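Local coordinates for probable glutamine-binding lipoprotein GlnH (GLNBP) (Mycobacterium tuberculosis, PDB 6H20) that binds asparagine as a lipoprotein of the solute-binding family and is probably an aspartate sensor that regulates protein kinase G to control glutamate metabolism, at residues T28-P33 / E127-V132; T154-L159 / R177-P182; P2-M7 / C194-Q199. All coordinates share one frame; numbering follows the deposited sequence.

Interaction 1. Residues T28-P33 / E127-V132. With ASN (asparagine), chain B.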
loop_
_atom_site.group_PDB
_atom_site.type_symbol
_atom_site.label_atom_id
_atom_site.label_comp_id
_atom_site.label_asym_id
_atom_site.label_seq_id
_atom_site.Cartn_x
_atom_site.Cartn_y
_atom_site.Cartn_z
ATOM N N THR A 28 -5.614 -13.776 0.359
ATOM C CA THR A 28 -5.839 -13.040 -0.881
ATOM C C THR A 28 -7.095 -13.460 -1.637
ATOM O O THR A 28 -7.434 -12.803 -2.626
ATOM C CB THR A 28 -4.634 -13.138 -1.815
ATOM O OG1 THR A 28 -4.430 -14.503 -2.192
ATOM C CG2 THR A 28 -3.371 -12.590 -1.136
ATOM N N ALA A 29 -7.787 -14.517 -1.216
ATOM C CA ALA A 29 -9.027 -14.904 -1.877
ATOM C C ALA A 29 -10.156 -13.968 -1.461
ATOM O O ALA A 29 -10.332 -13.674 -0.274
ATOM C CB ALA A 29 -9.390 -16.338 -1.503
ATOM N N SER A 30 -10.930 -13.505 -2.447
ATOM C CA SER A 30 -11.964 -12.504 -2.199
ATOM C C SER A 30 -13.284 -12.939 -2.839
ATOM O O SER A 30 -13.417 -14.094 -3.246
ATOM C CB SER A 30 -11.485 -11.135 -2.709
ATOM O OG SER A 30 -12.381 -10.078 -2.395
ATOM N N LEU A 31 -14.256 -12.031 -2.948
ATOM C CA LEU A 31 -15.608 -12.405 -3.364
ATOM C C LEU A 31 -15.819 -12.201 -4.859
ATOM O O LEU A 31 -15.443 -11.169 -5.423
ATOM C CB LEU A 31 -16.629 -11.568 -2.596
ATOM C CG LEU A 31 -16.675 -11.831 -1.093
ATOM C CD1 LEU A 31 -17.663 -10.889 -0.431
ATOM C CD2 LEU A 31 -17.037 -13.286 -0.822
ATOM N N ARG A 32 -16.478 -13.163 -5.487
ATOM C CA ARG A 32 -16.699 -13.103 -6.920
ATOM C C ARG A 32 -17.534 -11.871 -7.274
ATOM O O ARG A 32 -18.453 -11.507 -6.535
ATOM C CB ARG A 32 -17.443 -14.375 -7.329
ATOM C CG ARG A 32 -17.588 -14.586 -8.799
ATOM C CD ARG A 32 -18.133 -16.000 -9.048
ATOM N NE ARG A 32 -17.168 -17.020 -8.644
ATOM C CZ ARG A 32 -16.158 -17.429 -9.408
ATOM N NH1 ARG A 32 -15.987 -16.911 -10.617
ATOM N NH2 ARG A 32 -15.322 -18.357 -8.966
ATOM N N PRO A 33 -17.240 -11.199 -8.382
ATOM C CA PRO A 33 -18.055 -10.051 -8.794
ATOM C C PRO A 33 -19.487 -10.458 -9.116
ATOM O O PRO A 33 -19.796 -11.629 -9.337
ATOM C CB PRO A 33 -17.347 -9.551 -10.054
ATOM C CG PRO A 33 -15.950 -10.123 -9.950
ATOM C CD PRO A 33 -16.092 -11.430 -9.281
ATOM N N GLU A 127 -4.527 -11.121 9.745
ATOM C CA GLU A 127 -4.885 -10.288 10.888
ATOM C C GLU A 127 -5.780 -9.129 10.466
ATOM O O GLU A 127 -6.763 -8.813 11.147
ATOM C CB GLU A 127 -3.629 -9.772 11.593
ATOM C CG GLU A 127 -3.002 -10.774 12.549
ATOM C CD GLU A 127 -3.995 -11.335 13.556
ATOM O OE1 GLU A 127 -4.281 -12.550 13.497
ATOM O OE2 GLU A 127 -4.489 -10.562 14.406
ATOM N N ARG A 128 -5.472 -8.491 9.331
ATOM C CA ARG A 128 -6.323 -7.391 8.885
ATOM C C ARG A 128 -7.689 -7.887 8.440
ATOM O O ARG A 128 -8.687 -7.178 8.601
ATOM C CB ARG A 128 -5.638 -6.597 7.770
ATOM C CG ARG A 128 -4.481 -5.763 8.275
ATOM C CD ARG A 128 -3.667 -5.201 7.125
ATOM N NE ARG A 128 -2.560 -4.401 7.651
ATOM C CZ ARG A 128 -1.664 -3.786 6.885
ATOM N NH1 ARG A 128 -1.755 -3.872 5.562
ATOM N NH2 ARG A 128 -0.693 -3.065 7.442
ATOM N N ARG A 129 -7.755 -9.102 7.899
ATOM C CA ARG A 129 -9.032 -9.648 7.457
ATOM C C ARG A 129 -9.982 -9.951 8.608
ATOM O O ARG A 129 -11.184 -10.129 8.364
ATOM C CB ARG A 129 -8.796 -10.885 6.602
ATOM C CG ARG A 129 -8.665 -10.542 5.137
ATOM C CD ARG A 129 -8.994 -11.732 4.256
ATOM N NE ARG A 129 -9.161 -11.385 2.845
ATOM C CZ ARG A 129 -10.266 -10.854 2.321
ATOM N NH1 ARG A 129 -11.312 -10.582 3.094
ATOM N NH2 ARG A 129 -10.328 -10.596 1.021
ATOM N N LYS A 130 -9.481 -10.025 9.842
ATOM C CA LYS A 130 -10.371 -10.126 10.996
ATOM C C LYS A 130 -11.144 -8.834 11.221
ATOM O O LYS A 130 -12.180 -8.847 11.900
ATOM C CB LYS A 130 -9.559 -10.424 12.259
ATOM C CG LYS A 130 -8.888 -11.788 12.291
ATOM C CD LYS A 130 -8.021 -11.937 13.534
ATOM C CE LYS A 130 -7.287 -13.264 13.532
ATOM N NZ LYS A 130 -7.553 -14.068 14.751
ATOM N N LEU A 131 -10.658 -7.720 10.673
ATOM C CA LEU A 131 -11.189 -6.393 10.949
ATOM C C LEU A 131 -11.796 -5.690 9.744
ATOM O O LEU A 131 -12.717 -4.890 9.924
ATOM C CB LEU A 131 -10.086 -5.492 11.529
ATOM C CG LEU A 131 -9.360 -6.061 12.743
ATOM C CD1 LEU A 131 -8.194 -5.163 13.126
ATOM C CD2 LEU A 131 -10.335 -6.214 13.904
ATOM N N VAL A 132 -11.289 -5.927 8.531
ATOM C CA VAL A 132 -11.795 -5.280 7.328
ATOM C C VAL A 132 -11.863 -6.306 6.206
ATOM O O VAL A 132 -11.288 -7.392 6.289
ATOM C CB VAL A 132 -10.916 -4.089 6.885
ATOM C CG1 VAL A 132 -10.806 -3.055 8.001
ATOM C CG2 VAL A 132 -9.523 -4.569 6.461
HETATM N N ASN B . 2.135 -2.413 2.246
HETATM C CA ASN B . 2.608 -2.242 3.619
HETATM C C ASN B . 1.427 -2.304 4.571
HETATM O O ASN B . 1.557 -1.955 5.759
HETATM C CB ASN B . 3.361 -0.920 3.776
HETATM C CG ASN B . 2.465 0.285 3.634
HETATM O OD1 ASN B . 1.353 0.210 3.121
HETATM N ND2 ASN B . 2.937 1.407 4.127
HETATM O OXT ASN B . 0.329 -2.709 4.132
HETATM O O HOH W 1 -8.258 -10.532 -0.959
HETATM O O HOH W 2 -13.393 -11.005 0.643
#

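Interaction 2. Residues T154-L159 / R177-P182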
loop_
_atom_site.group_PDB
_atom_site.type_symbol
_atom_site.label_atom_id
_atom_site.label_comp_id
_atom_site.label_asym_id
_atom_site.label_seq_id
_atom_site.Cartn_x
_atom_site.Cartn_y
_atom_site.Cartn_z
ATOM N N THR A 154 23.769 -4.807 2.272
ATOM C CA THR A 154 23.212 -5.538 1.134
ATOM C C THR A 154 22.327 -6.718 1.512
ATOM O O THR A 154 21.707 -7.304 0.618
ATOM C CB THR A 154 24.309 -6.040 0.180
ATOM O OG1 THR A 154 25.091 -7.043 0.837
ATOM C CG2 THR A 154 25.201 -4.900 -0.275
ATOM N N LYS A 155 22.260 -7.097 2.785
ATOM C CA LYS A 155 21.432 -8.226 3.186
ATOM C C LYS A 155 20.778 -7.927 4.524
ATOM O O LYS A 155 21.120 -6.960 5.212
ATOM C CB LYS A 155 22.216 -9.543 3.220
ATOM C CG LYS A 155 23.529 -9.471 3.938
ATOM C CD LYS A 155 24.328 -10.735 3.685
ATOM C CE LYS A 155 25.814 -10.471 3.756
ATOM N NZ LYS A 155 26.218 -9.965 5.094
ATOM N N VAL A 156 19.802 -8.763 4.875
ATOM C CA VAL A 156 18.995 -8.510 6.065
ATOM C C VAL A 156 19.859 -8.452 7.317
ATOM O O VAL A 156 19.643 -7.606 8.195
ATOM C CB VAL A 156 17.883 -9.565 6.179
ATOM C CG1 VAL A 156 17.094 -9.373 7.466
ATOM C CG2 VAL A 156 16.976 -9.457 4.986
ATOM N N SER A 157 20.854 -9.343 7.423
ATOM C CA SER A 157 21.656 -9.385 8.641
ATOM C C SER A 157 22.464 -8.108 8.840
ATOM O O SER A 157 22.824 -7.786 9.976
ATOM C CB SER A 157 22.560 -10.626 8.660
ATOM O OG SER A 157 23.487 -10.607 7.586
ATOM N N ASP A 158 22.718 -7.355 7.768
ATOM C CA ASP A 158 23.419 -6.077 7.883
ATOM C C ASP A 158 22.604 -5.035 8.640
ATOM O O ASP A 158 23.166 -4.030 9.093
ATOM C CB ASP A 158 23.735 -5.535 6.487
ATOM C CG ASP A 158 24.767 -6.374 5.749
ATOM O OD1 ASP A 158 25.589 -7.045 6.416
ATOM O OD2 ASP A 158 24.765 -6.359 4.502
ATOM N N LEU A 159 21.292 -5.237 8.768
ATOM C CA LEU A 159 20.439 -4.301 9.480
ATOM C C LEU A 159 20.598 -4.387 10.991
ATOM O O LEU A 159 20.262 -3.421 11.686
ATOM C CB LEU A 159 18.977 -4.551 9.102
ATOM C CG LEU A 159 18.689 -4.356 7.607
ATOM C CD1 LEU A 159 17.191 -4.524 7.345
ATOM C CD2 LEU A 159 19.187 -2.990 7.131
ATOM N N ARG A 177 10.751 -6.370 13.023
ATOM C CA ARG A 177 10.762 -6.864 14.399
ATOM C C ARG A 177 11.173 -8.330 14.501
ATOM O O ARG A 177 11.364 -8.825 15.617
ATOM C CB ARG A 177 9.392 -6.650 15.048
ATOM C CG ARG A 177 9.090 -5.199 15.385
ATOM C CD ARG A 177 9.611 -4.827 16.777
ATOM N NE ARG A 177 8.789 -5.437 17.819
ATOM C CZ ARG A 177 9.184 -6.453 18.579
ATOM N NH1 ARG A 177 10.397 -6.963 18.424
ATOM N NH2 ARG A 177 8.364 -6.962 19.492
ATOM N N GLU A 178 11.304 -9.040 13.378
ATOM C CA GLU A 178 11.787 -10.412 13.385
ATOM C C GLU A 178 13.300 -10.508 13.345
ATOM O O GLU A 178 13.842 -11.581 13.627
ATOM C CB GLU A 178 11.213 -11.198 12.204
ATOM C CG GLU A 178 9.717 -11.362 12.270
ATOM C CD GLU A 178 9.136 -11.973 11.008
ATOM O OE1 GLU A 178 9.914 -12.444 10.148
ATOM O OE2 GLU A 178 7.896 -11.976 10.881
ATOM N N ILE A 179 13.993 -9.420 13.016
ATOM C CA ILE A 179 15.424 -9.506 12.762
ATOM C C ILE A 179 16.168 -9.702 14.074
ATOM O O ILE A 179 15.901 -9.016 15.070
ATOM C CB ILE A 179 15.905 -8.265 11.998
ATOM C CG1 ILE A 179 15.273 -8.241 10.611
ATOM C CG2 ILE A 179 17.416 -8.264 11.874
ATOM C CD1 ILE A 179 15.474 -6.912 9.879
ATOM N N ALA A 180 17.121 -10.634 14.071
ATOM C CA ALA A 180 17.887 -10.989 15.261
ATOM C C ALA A 180 19.367 -10.974 14.900
ATOM O O ALA A 180 19.775 -11.666 13.945
ATOM C CB ALA A 180 17.472 -12.374 15.761
ATOM N N PRO A 181 20.210 -10.193 15.598
ATOM C CA PRO A 181 19.842 -9.201 16.615
ATOM C C PRO A 181 19.092 -8.027 15.985
ATOM O O PRO A 181 19.240 -7.788 14.786
ATOM C CB PRO A 181 21.197 -8.727 17.166
ATOM C CG PRO A 181 22.203 -9.713 16.680
ATOM C CD PRO A 181 21.667 -10.299 15.425
ATOM N N PRO A 182 18.293 -7.316 16.781
ATOM C CA PRO A 182 17.406 -6.311 16.206
ATOM C C PRO A 182 18.183 -5.137 15.643
ATOM O O PRO A 182 19.277 -4.797 16.130
ATOM C CB PRO A 182 16.543 -5.876 17.406
ATOM C CG PRO A 182 16.566 -7.073 18.321
ATOM C CD PRO A 182 17.983 -7.572 18.197
#

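Interaction 3. Residues P2-M7 / C194-Q199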
loop_
_atom_site.group_PDB
_atom_site.type_symbol
_atom_site.label_atom_id
_atom_site.label_comp_id
_atom_site.label_asym_id
_atom_site.label_seq_id
_atom_site.Cartn_x
_atom_site.Cartn_y
_atom_site.Cartn_z
ATOM N N PRO A 2 14.584 20.504 7.679
ATOM C CA PRO A 2 13.287 19.915 8.034
ATOM C C PRO A 2 13.477 18.721 8.958
ATOM O O PRO A 2 14.327 17.860 8.725
ATOM C CB PRO A 2 12.709 19.493 6.678
ATOM C CG PRO A 2 13.905 19.295 5.805
ATOM C CD PRO A 2 14.903 20.327 6.252
ATOM N N THR A 3 12.702 18.695 10.034
ATOM C CA THR A 3 12.626 17.513 10.882
ATOM C C THR A 3 11.219 16.963 10.747
ATOM O O THR A 3 10.259 17.637 11.157
ATOM C CB THR A 3 12.912 17.865 12.345
ATOM O OG1 THR A 3 14.253 18.352 12.473
ATOM C CG2 THR A 3 12.741 16.638 13.230
ATOM N N PRO A 4 11.031 15.776 10.179
ATOM C CA PRO A 4 9.673 15.235 10.079
ATOM C C PRO A 4 9.108 14.986 11.470
ATOM O O PRO A 4 9.722 14.307 12.296
ATOM C CB PRO A 4 9.865 13.930 9.299
ATOM C CG PRO A 4 11.263 13.525 9.575
ATOM C CD PRO A 4 12.059 14.785 9.814
ATOM N N VAL A 5 7.941 15.570 11.732
ATOM C CA VAL A 5 7.302 15.404 13.030
ATOM C C VAL A 5 6.843 13.961 13.192
ATOM O O VAL A 5 6.320 13.341 12.254
ATOM C CB VAL A 5 6.141 16.403 13.180
ATOM C CG1 VAL A 5 5.322 16.103 14.429
ATOM C CG2 VAL A 5 6.681 17.828 13.217
ATOM N N GLY A 6 7.064 13.407 14.380
ATOM C CA GLY A 6 6.584 12.084 14.715
ATOM C C GLY A 6 7.626 10.986 14.720
ATOM O O GLY A 6 7.255 9.812 14.748
ATOM N N MET A 7 8.909 11.326 14.715
ATOM C CA MET A 7 9.965 10.320 14.684
ATOM C C MET A 7 10.208 9.768 16.083
ATOM O O MET A 7 10.401 10.526 17.042
ATOM C CB MET A 7 11.241 10.964 14.142
ATOM C CG MET A 7 12.455 10.059 14.035
ATOM S SD MET A 7 13.828 10.989 13.297
ATOM C CE MET A 7 13.033 11.494 11.777
ATOM N N CYS A 194 10.719 8.846 6.291
ATOM C CA CYS A 194 11.922 8.016 6.297
ATOM C C CYS A 194 12.936 8.548 5.304
ATOM O O CYS A 194 14.145 8.533 5.569
ATOM C CB CYS A 194 11.587 6.566 5.942
ATOM S SG CYS A 194 10.788 5.621 7.235
ATOM N N LEU A 195 12.461 9.029 4.155
ATOM C CA LEU A 195 13.388 9.574 3.172
ATOM C C LEU A 195 14.090 10.804 3.720
ATOM O O LEU A 195 15.312 10.935 3.600
ATOM C CB LEU A 195 12.654 9.888 1.868
ATOM C CG LEU A 195 13.540 10.588 0.843
ATOM C CD1 LEU A 195 14.731 9.702 0.478
ATOM C CD2 LEU A 195 12.747 10.972 -0.391
ATOM N N VAL A 196 13.338 11.704 4.353
ATOM C CA VAL A 196 13.954 12.884 4.961
ATOM C C VAL A 196 15.000 12.472 5.992
ATOM O O VAL A 196 16.113 13.012 6.024
ATOM C CB VAL A 196 12.881 13.803 5.572
ATOM C CG1 VAL A 196 13.539 14.918 6.389
ATOM C CG2 VAL A 196 12.017 14.385 4.471
ATOM N N ALA A 197 14.655 11.510 6.849
ATOM C CA ALA A 197 15.586 11.059 7.877
ATOM C C ALA A 197 16.873 10.516 7.265
ATOM O O ALA A 197 17.967 10.748 7.793
ATOM C CB ALA A 197 14.923 9.996 8.749
ATOM N N LEU A 198 16.763 9.781 6.159
ATOM C CA LEU A 198 17.961 9.229 5.532
ATOM C C LEU A 198 18.760 10.327 4.848
ATOM O O LEU A 198 19.997 10.346 4.917
ATOM C CB LEU A 198 17.571 8.122 4.550
ATOM C CG LEU A 198 18.707 7.331 3.898
ATOM C CD1 LEU A 198 19.684 6.758 4.923
ATOM C CD2 LEU A 198 18.120 6.213 3.051
ATOM N N GLN A 199 18.068 11.271 4.205
ATOM C CA GLN A 199 18.771 12.399 3.596
ATOM C C GLN A 199 19.560 13.182 4.631
ATOM O O GLN A 199 20.640 13.707 4.325
ATOM C CB GLN A 199 17.779 13.312 2.883
ATOM C CG GLN A 199 17.217 12.691 1.627
ATOM C CD GLN A 199 16.118 13.506 0.994
ATOM O OE1 GLN A 199 15.290 14.105 1.678
ATOM N NE2 GLN A 199 16.086 13.509 -0.331
#

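Interaction 1. Residues T28-P33 / E127-V132
Helix 126-129 carries two adjacent arginines in this solute-binding fold: Arg128 serves the amino-acid pocket, while Arg129 reaches out to the strand 29-30. Arg129 comes close to Ala29 and Ser30 through NH2, one of its two terminal nitrogens. Its chain is extended from CG to NE (chi2 -157°, chi3 168°), which suits a long residue that must span from helix to strand. NH2 lies 3.3 Å from Ala29 O, but at an angle too poor for a hydrogen bond. Across the two segments the polar link runs through water: Arg129 NH2 donates to water 1 over 2.9 Å, in the guanidinium plane, and water 1 passes a weak bond to Thr28 O. Water 2 joins NH2 weakly to Ser30 OG, which is hydrogen-bonded to Phe134 O and Asn251 ND2. Pro27 O and Asn133 OD1 take the bonds of NE and NH1, and Phe134 O a weak one from NH2. Arg128 instead forks onto the bound asparagine, NH1 to OXT at 2.8 Å and NH2 to O at 3.0 Å, both nearly straight. Arg106 NH1 is also hydrogen-bonded to the asparagine. Strand 29-30 pairs in parallel with strand 284-285 and packs against helix 244-259, while helix 126-129 leads into strand 132-134 beside helix 106-111.

Interaction 2. Residues T154-L159 / R177-P182
Ile179 sends CG1 opposite its own carbonyl carbon (chi1 -66°) and then runs straight on to CD1 (chi2 169°), giving a long apolar arm that reaches Val156 and Leu159. Val156, with CG1 trans to its backbone N (chi1 176°), presents that methyl to the arm. It rests 3.8 Å from Ile179 CG1 and is about as near to CD1, so a single methyl touches both CG1 and CD1 of the isoleucine. Leu159 adds one methyl to the end of the arm, CD1 lying 3.9 Å from Ile179 CD1. Both pairs of side chains meet at a slant, and the contact is apolar throughout, as three branched aliphatic residues allow. The turn that bears Val156 and Leu159 is pinned by Asp158. Its OD2 accepts Thr154 N at 2.9 Å through the anti lone pair and Lys155 N at 3.1 Å from above the carboxylate plane, while OD1 forms a salt bridge with Lys155 NZ. Pro181, preceded by a cis peptide, carries the second loop onward, and its O accepts from Ser160 OG. The two loops thus meet at one end of a beta-alpha-beta crossover: 154-159 precedes strand 163-167, and the loop 177-182 joins helix 171-176 to the parallel strand 184-188.

Interaction 3. Residues P2-M7 / C194-Q199
Val196 projects its CB from helix 191-199 toward the N-terminal loop, and from there CG1, set trans to the backbone N (chi1 171°), makes the contacts. That methyl lies 3.7 Å from Pro4 CD and 3.8 Å from Pro2 O, with Pro2 CG more loosely against it at 4.4 Å. Pro4 and Val196 pass alongside each other in opposite directions, the flank of the ring sliding along the methyl. Prolines suit this place because their rigid rings offer apolar surface to the helix from a loop that is neither helix nor strand. Three residues after Pro4, Met7 supplies the other touch, on the neighbouring helix residue Ala197. Its chain is extended through chi1 and chi2 and then bends at chi3 (-57°), which brings Met7 CE to 3.9 Å from Ala197 CB; the small alanine lets the methionine tip come close to the helix. Just before Met7, Gly6 takes a positive phi of 104°, a turn that would push a side chain against the preceding carbonyl. A disulfide from Cys194 SG to Cys165 SG ties the same helix to strand 163-167, Leu195 packs on helix 210-219 and strand 223-226, and Met7 also touches Val186 of strand 184-188, with which the following strand 8-9 pairs.

From the N terminus, the chain opens the long loop of interaction 3 at once: residues 2-7 are met by residues 194-199 of helix 191-199, 187 residues on at the closest ends. Within it, residues 28-33 are met by 127-132, which closes interaction 1, and only then does interaction 2 open at 154-159 and close at 177-182. Interactions 1 and 2 thus follow in series, both nested inside interaction 3, and none cross. Interaction 1 lies across the chain's centre from interaction 3 and ties an N-terminal strand to a pocket-bearing helix. Interaction 2 joins the loops leading into strands 163-167 and 184-188; its centre is about 22 Å from that of interaction 3, which lays the N-terminal loop on the helix after strand 184-188.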